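RNA-dependent RNA Polymerase (Bombyx mori cytoplasmic polyhedrosis virus, PDB 6TZ0) transcribes and replicates the viral double-stranded RNA genome as an RNA-directed RNA polymerase, synthesising plus strands conservatively and later the complementary minus strands. Local coordinates at residues H41-N46 with E148-I153; D59-Q64 with Q325-N330; M231-H236 with L306-F311; M338-T343 with A736-L741. All blocks are in the same frame, centred on the assembly; numbering follows the deposited sequence.

Contact 1 of 4, residues H41-N46 with E148-I153; sequences HDFLFN and ELCAVI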
loop_
_atom_site.group_PDB
_atom_site.type_symbol
_atom_site.label_atom_id
_atom_site.label_comp_id
_atom_site.label_asym_id
_atom_site.label_seq_id
_atom_site.Cartn_x
_atom_site.Cartn_y
_atom_site.Cartn_z
ATOM N N HIS A 41 -16.269 -13.131 -37.153
ATOM C CA HIS A 41 -16.673 -12.009 -37.992
ATOM C C HIS A 41 -18.027 -12.260 -38.641
ATOM O O HIS A 41 -18.792 -11.315 -38.848
ATOM C CB HIS A 41 -15.616 -11.734 -39.063
ATOM C CG HIS A 41 -15.849 -10.470 -39.829
ATOM N ND1 HIS A 41 -16.689 -10.405 -40.919
ATOM C CD2 HIS A 41 -15.353 -9.223 -39.662
ATOM C CE1 HIS A 41 -16.708 -9.169 -41.383
ATOM N NE2 HIS A 41 -15.902 -8.433 -40.642
ATOM N N ASP A 42 -18.343 -13.519 -38.950
ATOM C CA ASP A 42 -19.648 -13.847 -39.517
ATOM C C ASP A 42 -20.757 -13.704 -38.480
ATOM O O ASP A 42 -21.856 -13.238 -38.797
ATOM C CB ASP A 42 -19.615 -15.271 -40.069
ATOM C CG ASP A 42 -20.772 -15.574 -40.999
ATOM O OD1 ASP A 42 -21.571 -14.665 -41.301
ATOM O OD2 ASP A 42 -20.891 -16.740 -41.425
ATOM N N PHE A 43 -20.486 -14.104 -37.238
ATOM C CA PHE A 43 -21.485 -14.035 -36.180
ATOM C C PHE A 43 -21.738 -12.600 -35.749
ATOM O O PHE A 43 -22.889 -12.202 -35.543
ATOM C CB PHE A 43 -21.028 -14.877 -34.992
ATOM C CG PHE A 43 -21.984 -14.878 -33.840
ATOM C CD1 PHE A 43 -23.157 -15.607 -33.903
ATOM C CD2 PHE A 43 -21.700 -14.169 -32.683
ATOM C CE1 PHE A 43 -24.037 -15.618 -32.845
ATOM C CE2 PHE A 43 -22.579 -14.176 -31.620
ATOM C CZ PHE A 43 -23.748 -14.900 -31.703
ATOM N N LEU A 44 -20.678 -11.809 -35.601
ATOM C CA LEU A 44 -20.858 -10.443 -35.136
ATOM C C LEU A 44 -21.364 -9.513 -36.224
ATOM O O LEU A 44 -21.942 -8.471 -35.906
ATOM C CB LEU A 44 -19.545 -9.902 -34.565
ATOM C CG LEU A 44 -19.038 -10.554 -33.278
ATOM C CD1 LEU A 44 -17.662 -10.043 -32.931
ATOM C CD2 LEU A 44 -19.992 -10.291 -32.137
ATOM N N PHE A 45 -21.174 -9.859 -37.494
ATOM C CA PHE A 45 -21.479 -8.960 -38.602
ATOM C C PHE A 45 -22.239 -9.693 -39.692
ATOM O O PHE A 45 -21.887 -9.640 -40.871
ATOM C CB PHE A 45 -20.212 -8.344 -39.172
ATOM C CG PHE A 45 -19.366 -7.670 -38.147
ATOM C CD1 PHE A 45 -19.806 -6.525 -37.513
ATOM C CD2 PHE A 45 -18.115 -8.168 -37.834
ATOM C CE1 PHE A 45 -19.030 -5.905 -36.567
ATOM C CE2 PHE A 45 -17.328 -7.548 -36.891
ATOM C CZ PHE A 45 -17.785 -6.414 -36.259
ATOM N N ASN A 46 -23.289 -10.406 -39.303
ATOM C CA ASN A 46 -24.156 -11.060 -40.269
ATOM C C ASN A 46 -24.946 -10.016 -41.054
ATOM O O ASN A 46 -25.165 -8.892 -40.596
ATOM C CB ASN A 46 -25.102 -12.024 -39.553
ATOM C CG ASN A 46 -25.800 -12.984 -40.496
ATOM O OD1 ASN A 46 -25.560 -12.978 -41.703
ATOM N ND2 ASN A 46 -26.681 -13.811 -39.947
ATOM N N GLU A 148 -14.615 -12.138 -26.251
ATOM C CA GLU A 148 -15.441 -11.664 -25.148
ATOM C C GLU A 148 -16.703 -10.980 -25.656
ATOM O O GLU A 148 -17.792 -11.167 -25.088
ATOM C CB GLU A 148 -14.625 -10.730 -24.260
ATOM C CG GLU A 148 -13.452 -11.422 -23.589
ATOM C CD GLU A 148 -12.670 -10.506 -22.677
ATOM O OE1 GLU A 148 -12.970 -9.297 -22.645
ATOM O OE2 GLU A 148 -11.751 -10.992 -21.994
ATOM N N LEU A 149 -16.587 -10.213 -26.746
ATOM C CA LEU A 149 -17.776 -9.624 -27.353
ATOM C C LEU A 149 -18.687 -10.698 -27.947
ATOM O O LEU A 149 -19.918 -10.583 -27.871
ATOM C CB LEU A 149 -17.365 -8.596 -28.409
ATOM C CG LEU A 149 -18.498 -7.782 -29.035
ATOM C CD1 LEU A 149 -19.201 -6.964 -27.977
ATOM C CD2 LEU A 149 -17.990 -6.887 -30.135
ATOM N N CYS A 150 -18.102 -11.765 -28.506
ATOM C CA CYS A 150 -18.889 -12.902 -28.979
ATOM C C CYS A 150 -19.618 -13.594 -27.839
ATOM O O CYS A 150 -20.757 -14.037 -28.011
ATOM C CB CYS A 150 -18.007 -13.910 -29.718
ATOM S SG CYS A 150 -17.500 -13.439 -31.373
ATOM N N ALA A 151 -18.989 -13.674 -26.662
ATOM C CA ALA A 151 -19.646 -14.276 -25.504
ATOM C C ALA A 151 -20.843 -13.451 -25.047
ATOM O O ALA A 151 -21.915 -14.011 -24.767
ATOM C CB ALA A 151 -18.647 -14.448 -24.365
ATOM N N VAL A 152 -20.690 -12.123 -25.009
ATOM C CA VAL A 152 -21.790 -11.247 -24.598
ATOM C C VAL A 152 -22.950 -11.317 -25.593
ATOM O O VAL A 152 -24.119 -11.469 -25.204
ATOM C CB VAL A 152 -21.289 -9.802 -24.419
ATOM C CG1 VAL A 152 -22.435 -8.868 -24.117
ATOM C CG2 VAL A 152 -20.292 -9.737 -23.303
ATOM N N ILE A 153 -22.638 -11.251 -26.891
ATOM C CA ILE A 153 -23.679 -11.264 -27.920
ATOM C C ILE A 153 -24.365 -12.629 -27.992
ATOM O O ILE A 153 -25.588 -12.709 -28.169
ATOM C CB ILE A 153 -23.076 -10.829 -29.270
ATOM C CG1 ILE A 153 -22.612 -9.373 -29.202
ATOM C CG2 ILE A 153 -24.045 -10.999 -30.407
ATOM C CD1 ILE A 153 -23.706 -8.391 -28.900
#

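Contact 2 of 4, residues D59-Q64 with Q325-N330; sequences DSNGNQ and QNDVAN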
loop_
_atom_site.group_PDB
_atom_site.type_symbol
_atom_site.label_atom_id
_atom_site.label_comp_id
_atom_site.label_asym_id
_atom_site.label_seq_id
_atom_site.Cartn_x
_atom_site.Cartn_y
_atom_site.Cartn_z
ATOM N N ASP A 59 -38.637 1.118 -19.249
ATOM C CA ASP A 59 -37.455 1.488 -18.485
ATOM C C ASP A 59 -37.200 0.429 -17.409
ATOM O O ASP A 59 -37.745 -0.676 -17.466
ATOM C CB ASP A 59 -37.600 2.912 -17.926
ATOM C CG ASP A 59 -38.781 3.081 -16.978
ATOM O OD1 ASP A 59 -39.586 2.147 -16.794
ATOM O OD2 ASP A 59 -38.910 4.179 -16.406
ATOM N N SER A 60 -36.364 0.751 -16.422
ATOM C CA SER A 60 -36.085 -0.183 -15.337
ATOM C C SER A 60 -37.271 -0.378 -14.405
ATOM O O SER A 60 -37.290 -1.353 -13.650
ATOM C CB SER A 60 -34.883 0.293 -14.529
ATOM O OG SER A 60 -33.712 0.287 -15.316
ATOM N N ASN A 61 -38.254 0.517 -14.431
ATOM C CA ASN A 61 -39.412 0.413 -13.554
ATOM C C ASN A 61 -40.717 0.261 -14.324
ATOM O O ASN A 61 -41.794 0.427 -13.746
ATOM C CB ASN A 61 -39.462 1.617 -12.614
ATOM C CG ASN A 61 -38.447 1.513 -11.495
ATOM O OD1 ASN A 61 -38.341 0.478 -10.841
ATOM N ND2 ASN A 61 -37.670 2.557 -11.301
ATOM N N GLY A 62 -40.645 -0.064 -15.610
ATOM C CA GLY A 62 -41.818 -0.439 -16.370
ATOM C C GLY A 62 -42.564 0.682 -17.057
ATOM O O GLY A 62 -43.723 0.484 -17.434
ATOM N N ASN A 63 -41.952 1.845 -17.232
ATOM C CA ASN A 63 -42.595 2.960 -17.908
ATOM C C ASN A 63 -42.072 3.066 -19.334
ATOM O O ASN A 63 -40.893 2.815 -19.588
ATOM C CB ASN A 63 -42.337 4.262 -17.156
ATOM C CG ASN A 63 -42.857 4.220 -15.736
ATOM O OD1 ASN A 63 -42.085 4.259 -14.782
ATOM N ND2 ASN A 63 -44.170 4.145 -15.590
ATOM N N GLN A 64 -42.951 3.452 -20.257
ATOM C CA GLN A 64 -42.612 3.455 -21.677
ATOM C C GLN A 64 -41.644 4.580 -22.011
ATOM O O GLN A 64 -41.874 5.737 -21.651
ATOM C CB GLN A 64 -43.875 3.586 -22.522
ATOM C CG GLN A 64 -44.766 2.368 -22.480
ATOM C CD GLN A 64 -44.132 1.177 -23.164
ATOM O OE1 GLN A 64 -43.499 1.313 -24.208
ATOM N NE2 GLN A 64 -44.296 0.000 -22.576
ATOM N N GLN A 325 -39.336 3.571 -2.820
ATOM C CA GLN A 325 -37.888 3.590 -2.666
ATOM C C GLN A 325 -37.221 2.665 -3.675
ATOM O O GLN A 325 -36.097 2.934 -4.125
ATOM C CB GLN A 325 -37.519 3.190 -1.239
ATOM C CG GLN A 325 -36.048 3.301 -0.897
ATOM C CD GLN A 325 -35.751 2.784 0.481
ATOM O OE1 GLN A 325 -36.646 2.329 1.178
ATOM N NE2 GLN A 325 -34.493 2.809 0.868
ATOM N N ASN A 326 -37.913 1.591 -4.065
ATOM C CA ASN A 326 -37.354 0.660 -5.034
ATOM C C ASN A 326 -37.272 1.280 -6.417
ATOM O O ASN A 326 -36.404 0.901 -7.209
ATOM C CB ASN A 326 -38.176 -0.622 -5.084
ATOM C CG ASN A 326 -38.185 -1.348 -3.767
ATOM O OD1 ASN A 326 -37.245 -1.238 -2.988
ATOM N ND2 ASN A 326 -39.227 -2.130 -3.526
ATOM N N ASP A 327 -38.139 2.251 -6.708
ATOM C CA ASP A 327 -38.062 2.966 -7.975
ATOM C C ASP A 327 -36.778 3.774 -8.069
ATOM O O ASP A 327 -36.080 3.744 -9.093
ATOM C CB ASP A 327 -39.275 3.874 -8.136
ATOM C CG ASP A 327 -40.548 3.103 -8.326
ATOM O OD1 ASP A 327 -40.471 1.930 -8.733
ATOM O OD2 ASP A 327 -41.633 3.677 -8.107
ATOM N N VAL A 328 -36.441 4.480 -6.990
ATOM C CA VAL A 328 -35.219 5.266 -6.941
ATOM C C VAL A 328 -34.004 4.355 -6.971
ATOM O O VAL A 328 -32.999 4.676 -7.615
ATOM C CB VAL A 328 -35.233 6.166 -5.693
ATOM C CG1 VAL A 328 -34.012 7.070 -5.653
ATOM C CG2 VAL A 328 -36.502 6.968 -5.658
ATOM N N ALA A 329 -34.100 3.179 -6.342
ATOM C CA ALA A 329 -33.004 2.215 -6.373
ATOM C C ALA A 329 -32.758 1.680 -7.779
ATOM O O ALA A 329 -31.602 1.556 -8.211
ATOM C CB ALA A 329 -33.301 1.063 -5.417
ATOM N N ASN A 330 -33.833 1.397 -8.520
ATOM C CA ASN A 330 -33.689 0.857 -9.867
ATOM C C ASN A 330 -33.139 1.898 -10.832
ATOM O O ASN A 330 -32.228 1.597 -11.620
ATOM C CB ASN A 330 -35.029 0.324 -10.362
ATOM C CG ASN A 330 -35.505 -0.874 -9.575
ATOM O OD1 ASN A 330 -34.720 -1.736 -9.200
ATOM N ND2 ASN A 330 -36.802 -0.931 -9.320
#

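Contact 3 of 4, residues M231-H236 with L306-F311; sequences MNHFLH and LLYPEF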
loop_
_atom_site.group_PDB
_atom_site.type_symbol
_atom_site.label_atom_id
_atom_site.label_comp_id
_atom_site.label_asym_id
_atom_site.label_seq_id
_atom_site.Cartn_x
_atom_site.Cartn_y
_atom_site.Cartn_z
ATOM N N MET A 231 -25.322 3.929 -24.435
ATOM C CA MET A 231 -24.340 3.966 -25.519
ATOM C C MET A 231 -24.262 5.341 -26.176
ATOM O O MET A 231 -23.172 5.776 -26.577
ATOM C CB MET A 231 -24.657 2.894 -26.556
ATOM C CG MET A 231 -24.423 1.479 -26.078
ATOM S SD MET A 231 -22.719 1.205 -25.573
ATOM C CE MET A 231 -21.855 1.382 -27.125
ATOM N N ASN A 232 -25.396 6.045 -26.279
ATOM C CA ASN A 232 -25.368 7.408 -26.801
ATOM C C ASN A 232 -24.585 8.332 -25.881
ATOM O O ASN A 232 -23.822 9.185 -26.353
ATOM C CB ASN A 232 -26.784 7.953 -26.983
ATOM C CG ASN A 232 -27.553 7.245 -28.065
ATOM O OD1 ASN A 232 -26.989 6.809 -29.060
ATOM N ND2 ASN A 232 -28.862 7.173 -27.899
ATOM N N HIS A 233 -24.733 8.156 -24.563
ATOM C CA HIS A 233 -23.975 8.981 -23.628
ATOM C C HIS A 233 -22.482 8.659 -23.665
ATOM O O HIS A 233 -21.649 9.565 -23.544
ATOM C CB HIS A 233 -24.537 8.825 -22.215
ATOM C CG HIS A 233 -23.832 9.658 -21.189
ATOM N ND1 HIS A 233 -23.862 11.036 -21.203
ATOM C CD2 HIS A 233 -23.111 9.309 -20.098
ATOM C CE1 HIS A 233 -23.165 11.500 -20.183
ATOM N NE2 HIS A 233 -22.705 10.472 -19.493
ATOM N N PHE A 234 -22.119 7.385 -23.844
ATOM C CA PHE A 234 -20.696 7.056 -23.904
ATOM C C PHE A 234 -20.047 7.602 -25.171
ATOM O O PHE A 234 -18.918 8.105 -25.126
ATOM C CB PHE A 234 -20.453 5.547 -23.809
ATOM C CG PHE A 234 -20.729 4.958 -22.454
ATOM C CD1 PHE A 234 -20.050 5.411 -21.337
ATOM C CD2 PHE A 234 -21.554 3.858 -22.318
ATOM C CE1 PHE A 234 -20.277 4.851 -20.095
ATOM C CE2 PHE A 234 -21.781 3.289 -21.078
ATOM C CZ PHE A 234 -21.137 3.784 -19.969
ATOM N N LEU A 235 -20.752 7.548 -26.306
ATOM C CA LEU A 235 -20.205 8.144 -27.525
ATOM C C LEU A 235 -20.154 9.669 -27.444
ATOM O O LEU A 235 -19.226 10.288 -27.991
ATOM C CB LEU A 235 -21.019 7.678 -28.726
ATOM C CG LEU A 235 -20.880 6.173 -28.954
ATOM C CD1 LEU A 235 -21.838 5.687 -30.008
ATOM C CD2 LEU A 235 -19.453 5.814 -29.317
ATOM N N HIS A 236 -21.111 10.286 -26.740
ATOM C CA HIS A 236 -21.036 11.724 -26.499
ATOM C C HIS A 236 -19.830 12.093 -25.648
ATOM O O HIS A 236 -19.203 13.133 -25.865
ATOM C CB HIS A 236 -22.305 12.225 -25.820
ATOM C CG HIS A 236 -22.224 13.661 -25.417
ATOM N ND1 HIS A 236 -22.328 14.694 -26.321
ATOM C CD2 HIS A 236 -22.000 14.237 -24.212
ATOM C CE1 HIS A 236 -22.197 15.845 -25.690
ATOM N NE2 HIS A 236 -22.000 15.596 -24.408
ATOM N N LEU A 306 -24.095 20.833 -17.554
ATOM C CA LEU A 306 -23.004 19.899 -17.810
ATOM C C LEU A 306 -23.402 18.665 -18.608
ATOM O O LEU A 306 -22.620 18.207 -19.442
ATOM C CB LEU A 306 -22.364 19.446 -16.494
ATOM C CG LEU A 306 -21.064 20.104 -16.032
ATOM C CD1 LEU A 306 -19.968 19.709 -16.977
ATOM C CD2 LEU A 306 -21.151 21.604 -15.975
ATOM N N LEU A 307 -24.571 18.090 -18.374
ATOM C CA LEU A 307 -24.810 16.755 -18.901
ATOM C C LEU A 307 -25.367 16.773 -20.320
ATOM O O LEU A 307 -25.924 17.765 -20.796
ATOM C CB LEU A 307 -25.753 15.964 -17.998
ATOM C CG LEU A 307 -25.169 15.508 -16.667
ATOM C CD1 LEU A 307 -26.219 14.778 -15.902
ATOM C CD2 LEU A 307 -23.992 14.605 -16.898
ATOM N N TYR A 308 -25.182 15.644 -20.991
ATOM C CA TYR A 308 -25.807 15.385 -22.275
ATOM C C TYR A 308 -27.321 15.320 -22.101
ATOM O O TYR A 308 -27.803 14.586 -21.231
ATOM C CB TYR A 308 -25.243 14.074 -22.818
ATOM C CG TYR A 308 -25.774 13.581 -24.134
ATOM C CD1 TYR A 308 -25.570 14.296 -25.305
ATOM C CD2 TYR A 308 -26.391 12.344 -24.222
ATOM C CE1 TYR A 308 -26.031 13.825 -26.514
ATOM C CE2 TYR A 308 -26.845 11.857 -25.425
ATOM C CZ TYR A 308 -26.667 12.600 -26.566
ATOM O OH TYR A 308 -27.130 12.107 -27.763
ATOM N N PRO A 309 -28.097 16.073 -22.893
ATOM C CA PRO A 309 -29.514 16.286 -22.555
ATOM C C PRO A 309 -30.407 15.065 -22.690
ATOM O O PRO A 309 -31.501 15.073 -22.119
ATOM C CB PRO A 309 -29.940 17.396 -23.525
ATOM C CG PRO A 309 -28.981 17.316 -24.635
ATOM C CD PRO A 309 -27.682 16.901 -24.035
ATOM N N GLU A 310 -29.989 14.015 -23.395
ATOM C CA GLU A 310 -30.750 12.769 -23.350
ATOM C C GLU A 310 -30.605 12.096 -21.991
ATOM O O GLU A 310 -31.589 11.623 -21.408
ATOM C CB GLU A 310 -30.287 11.831 -24.461
ATOM C CG GLU A 310 -31.081 10.544 -24.572
ATOM C CD GLU A 310 -30.547 9.628 -25.653
ATOM O OE1 GLU A 310 -29.513 9.964 -26.261
ATOM O OE2 GLU A 310 -31.161 8.572 -25.897
ATOM N N PHE A 311 -29.387 12.081 -21.456
ATOM C CA PHE A 311 -29.153 11.531 -20.129
ATOM C C PHE A 311 -29.744 12.428 -19.048
ATOM O O PHE A 311 -30.271 11.935 -18.043
ATOM C CB PHE A 311 -27.650 11.322 -19.944
ATOM C CG PHE A 311 -27.274 10.729 -18.631
ATOM C CD1 PHE A 311 -27.663 9.444 -18.306
ATOM C CD2 PHE A 311 -26.470 11.428 -17.748
ATOM C CE1 PHE A 311 -27.309 8.888 -17.103
ATOM C CE2 PHE A 311 -26.105 10.871 -16.550
ATOM C CZ PHE A 311 -26.529 9.601 -16.225
#

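Contact 4 of 4, residues M338-T343 with A736-L741; sequences MTNDGT and ADRISL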
loop_
_atom_site.group_PDB
_atom_site.type_symbol
_atom_site.label_atom_id
_atom_site.label_comp_id
_atom_site.label_asym_id
_atom_site.label_seq_id
_atom_site.Cartn_x
_atom_site.Cartn_y
_atom_site.Cartn_z
ATOM N N MET A 338 -24.984 3.636 -16.555
ATOM C CA MET A 338 -24.854 4.613 -17.630
ATOM C C MET A 338 -23.622 5.492 -17.491
ATOM O O MET A 338 -23.136 6.013 -18.498
ATOM C CB MET A 338 -26.093 5.498 -17.702
ATOM C CG MET A 338 -27.306 4.790 -18.244
ATOM S SD MET A 338 -28.798 5.786 -18.243
ATOM C CE MET A 338 -29.972 4.557 -18.780
ATOM N N THR A 339 -23.112 5.698 -16.282
ATOM C CA THR A 339 -21.945 6.557 -16.113
ATOM C C THR A 339 -20.639 5.795 -15.933
ATOM O O THR A 339 -19.588 6.287 -16.343
ATOM C CB THR A 339 -22.147 7.504 -14.927
ATOM O OG1 THR A 339 -22.509 6.750 -13.768
ATOM C CG2 THR A 339 -23.221 8.528 -15.223
ATOM N N ASN A 340 -20.667 4.616 -15.320
ATOM C CA ASN A 340 -19.458 3.819 -15.173
ATOM C C ASN A 340 -19.321 2.871 -16.354
ATOM O O ASN A 340 -20.306 2.372 -16.900
ATOM C CB ASN A 340 -19.468 3.032 -13.860
ATOM C CG ASN A 340 -18.111 2.422 -13.519
ATOM O OD1 ASN A 340 -17.134 2.587 -14.246
ATOM N ND2 ASN A 340 -18.053 1.708 -12.402
ATOM N N ASP A 341 -18.072 2.615 -16.729
ATOM C CA ASP A 341 -17.744 1.892 -17.947
ATOM C C ASP A 341 -17.288 0.465 -17.696
ATOM O O ASP A 341 -17.405 -0.374 -18.592
ATOM C CB ASP A 341 -16.626 2.628 -18.681
ATOM C CG ASP A 341 -16.521 2.255 -20.132
ATOM O OD1 ASP A 341 -17.401 1.539 -20.645
ATOM O OD2 ASP A 341 -15.537 2.677 -20.764
ATOM N N GLY A 342 -16.746 0.174 -16.520
ATOM C CA GLY A 342 -16.207 -1.125 -16.232
ATOM C C GLY A 342 -14.722 -1.258 -16.495
ATOM O O GLY A 342 -14.043 -1.975 -15.761
ATOM N N THR A 343 -14.199 -0.572 -17.509
ATOM C CA THR A 343 -12.784 -0.680 -17.836
ATOM C C THR A 343 -11.928 -0.005 -16.775
ATOM O O THR A 343 -12.361 0.929 -16.097
ATOM C CB THR A 343 -12.487 -0.037 -19.188
ATOM O OG1 THR A 343 -12.735 1.372 -19.112
ATOM C CG2 THR A 343 -13.376 -0.618 -20.243
ATOM N N ALA A 736 -22.933 -2.822 -8.787
ATOM C CA ALA A 736 -22.571 -3.896 -9.702
ATOM C C ALA A 736 -21.607 -3.454 -10.787
ATOM O O ALA A 736 -20.974 -4.305 -11.419
ATOM C CB ALA A 736 -23.815 -4.485 -10.362
ATOM N N ASP A 737 -21.475 -2.156 -11.022
ATOM C CA ASP A 737 -20.620 -1.673 -12.089
ATOM C C ASP A 737 -19.215 -1.358 -11.590
ATOM O O ASP A 737 -18.452 -0.673 -12.276
ATOM C CB ASP A 737 -21.266 -0.458 -12.750
ATOM C CG ASP A 737 -20.843 -0.286 -14.196
ATOM O OD1 ASP A 737 -19.991 -1.063 -14.674
ATOM O OD2 ASP A 737 -21.395 0.601 -14.871
ATOM N N ARG A 738 -18.860 -1.846 -10.409
ATOM C CA ARG A 738 -17.504 -1.773 -9.894
ATOM C C ARG A 738 -16.753 -3.077 -10.080
ATOM O O ARG A 738 -15.570 -3.154 -9.734
ATOM C CB ARG A 738 -17.534 -1.395 -8.416
ATOM C CG ARG A 738 -18.171 -0.054 -8.161
ATOM C CD ARG A 738 -17.312 1.040 -8.730
ATOM N NE ARG A 738 -16.016 1.080 -8.067
ATOM C CZ ARG A 738 -15.746 1.843 -7.015
ATOM N NH1 ARG A 738 -14.539 1.817 -6.467
ATOM N NH2 ARG A 738 -16.676 2.654 -6.532
ATOM N N ILE A 739 -17.416 -4.099 -10.611
ATOM C CA ILE A 739 -16.817 -5.398 -10.876
ATOM C C ILE A 739 -16.783 -5.589 -12.381
ATOM O O ILE A 739 -17.827 -5.548 -13.040
ATOM C CB ILE A 739 -17.602 -6.522 -10.197
ATOM C CG1 ILE A 739 -17.564 -6.328 -8.688
ATOM C CG2 ILE A 739 -17.047 -7.877 -10.594
ATOM C CD1 ILE A 739 -18.569 -7.137 -7.979
ATOM N N SER A 740 -15.593 -5.804 -12.924
ATOM C CA SER A 740 -15.403 -5.930 -14.362
ATOM C C SER A 740 -15.129 -7.387 -14.686
ATOM O O SER A 740 -14.085 -7.928 -14.311
ATOM C CB SER A 740 -14.259 -5.050 -14.845
ATOM O OG SER A 740 -14.139 -5.124 -16.251
ATOM N N LEU A 741 -16.057 -8.012 -15.396
ATOM C CA LEU A 741 -15.867 -9.377 -15.855
ATOM C C LEU A 741 -14.949 -9.473 -17.063
ATOM O O LEU A 741 -14.668 -10.587 -17.510
ATOM C CB LEU A 741 -17.219 -10.003 -16.202
ATOM C CG LEU A 741 -18.249 -10.198 -15.096
ATOM C CD1 LEU A 741 -19.550 -10.708 -15.679
ATOM C CD2 LEU A 741 -17.729 -11.153 -14.051
#

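Contact 1 of 4, residues H41-N46 with E148-I153
The sulfur of Cys150 is touched by three carbons of a single leucine: Leu44 CD1 lies 3.7 Å from Cys150 SG, with Leu44 CG and CD2 only slightly farther off. With chi1 at -75°, SG lies beside its own backbone N, where Leu44 reaches it. No hydrogen bond crosses here; the contact is apolar. Leu44 then forks along the helix it faces. Its CD1 branch reaches Leu149 CD2 at 4.2 Å, while CD2 goes the other way and meets Ile153 CG1 at 4.0 Å. Ile153 divides its branches in turn, because its CG2 serves Phe43 instead: Phe43 CE2 comes to 3.7 Å from Ile153 CG2, and the ring approaches both this methyl and the backbone O of Cys150 at a slant. Leu149, Cys150 and Ile153 thus offer one face of helix 145-160 to the last turn of helix 37-44, which ends as Phe45 leaves helical geometry and turns its ring to helix 166-175. Trp146 adds to the packing around Leu44. The Cys150 side chain is about 5 Å from that of Arg147 and about 8 Å from that of Arg37, two residues that bind ATP, although none is bound here. Such helix-to-helix packing of aliphatic, sulfur and aromatic side chains joins the two helices that supply these arginines to the ATP site.

Contact 2 of 4, residues D59-Q64 with Q325-N330
The carboxamide of Asn61 has a carboxylate oxygen over one face, Asp327 OD1 standing 3.4 Å from Asn61 CG, and an amide NH2 in the plane of its carbonyl, that of Asn330. Asn61 belongs to a type I beta turn, Asp59 to Gly62, between strands 54-58 and 64-68, and it pushes this amide into the first turns of helix 325-339. Both ends of the amide are used. Asn330 ND2 donates to Asn61 OD1 at 2.6 Å, the two amide planes being 50° apart. Asn61 ND2 donates to the backbone O of Asp327 at 3.0 Å, landing on a lone pair but somewhat bent, with an N-H...O angle of 141°. Two bonds in different directions should fix the rotation of the amide. The Asp327 carboxylate has its own business: OD2 takes the backbone N of Lys323 and Thr324, just ahead of the helix. On the turn itself, Asp59 N bonds to Asn63 O at 2.8 Å. Ser60, the residue before Asn61, adds to the contact; its OG hydrogen-bonds to Glu226 and to the carbonyl of Ile221. Beside that hydroxyl, Ser60 CB rests 4.2 Å from Asn330 CB.

Contact 3 of 4, residues M231-H236 with L306-F311
His236 and Tyr308 meet because each holds CG anti to its backbone N, with chi1 within about 6° of 180°; the side chains thereby reach out from their backbones and cross. His233 and Phe311 share this torsion and make a second ring pair alongside. In the first pair the rings form an offset stack, planes 25° apart and centroids separated by 4.4 Å. Tyr308 CD1 sits over the centre of the imidazole, 3.4 Å from His236 CG, and His236 CB in turn makes a CH-pi contact with the phenol, 4.0 Å from the centroid of the Tyr308 ring. The opposite face of Tyr308 is met by the backbone N of Glu310. This is the packing of the C-terminal part of helix 224-237 against the start of helix 309-320, with Tyr308 at the N-cap position, all within the N-terminal region of the cypovirus polymerase. His233, one turn before His236, stacks face to face on Phe311, centroids 4.7 Å apart and planes at 23°. The edge of the same imidazole meets Tyr308, His233 ND1 lying 3.7 Å from Tyr308 CB. On the other flank, Asn232 ND2 points at the fork of the Glu310 carboxylate through two weak hydrogen bonds, 3.3 Å to Glu310 OE1 and 3.4 Å to Glu310 OE2. The amide is held chiefly elsewhere: OD1 accepts from the Tyr170 hydroxyl and Thr70 N, and ND2 also donates to Thr68 O. Beyond His233, Phe311 packs on Cys335, Met338 and Thr339 of helix 325-339.

Contact 4 of 4, residues M338-T343 with A736-L741
The side chains of Asn340 and Asp737 run alongside one another, pointing opposite ways, amide and carboxylate planes 33° apart. Each holds CG anti to its backbone N, which extends it across the gap and brings Asp737 OD2 against the stem of the asparagine, 3.3 Å from Asn340 CB. The amide also flanks an arginine chain, Asn340 ND2 being 3.8 Å from Arg738 CD. A few residues on, Ser740 OG lies 3.2 Å from Gly342 O, while the hydroxyl hydrogen-bonds to Thr743 OG1. Behind this first shell, Asn340 OD1 folds back onto its own chain and accepts weakly from the backbone N of Asp341. Gly342 N also bonds weakly to Asn340 OD1, at 3.3 Å and nearly straight, an Asx turn just past the end of helix 325-339. Next outward comes Asp341, which points away from the contact and probably helps to hold the turn from behind through a salt bridge to Lys246 and hydrogen bonds to Tyr242 and Thr209. The Arg738 side chain is about 9 Å from that of Asp681, so it extends from this junction to the neighbourhood of the magnesium site formed by Asp547, Asp680 and Asp681, the aspartate cluster of a polymerase palm.

How the contacts relate
Contacts 3 and 4 touch: Phe234 of contact 3 packs on the end of helix 325-339, with Phe234 CZ 3.3 Å from Met338 O. That same helix carries contact 2 at its start and contact 4 at its end, their centres 20 Å apart. Along the chain, contact 3 is nested inside the loop closed by contact 2. Contact 1 stands apart beside the ATP-binding arginines, yet its nearest atoms are about 5 Å from contact 4, which lies nearest the chain's centre and near the magnesium-binding aspartates. Contact 2 is about 17 Å from contact 1 between nearest atoms, and contacts 2 and 3 lie away from both sites.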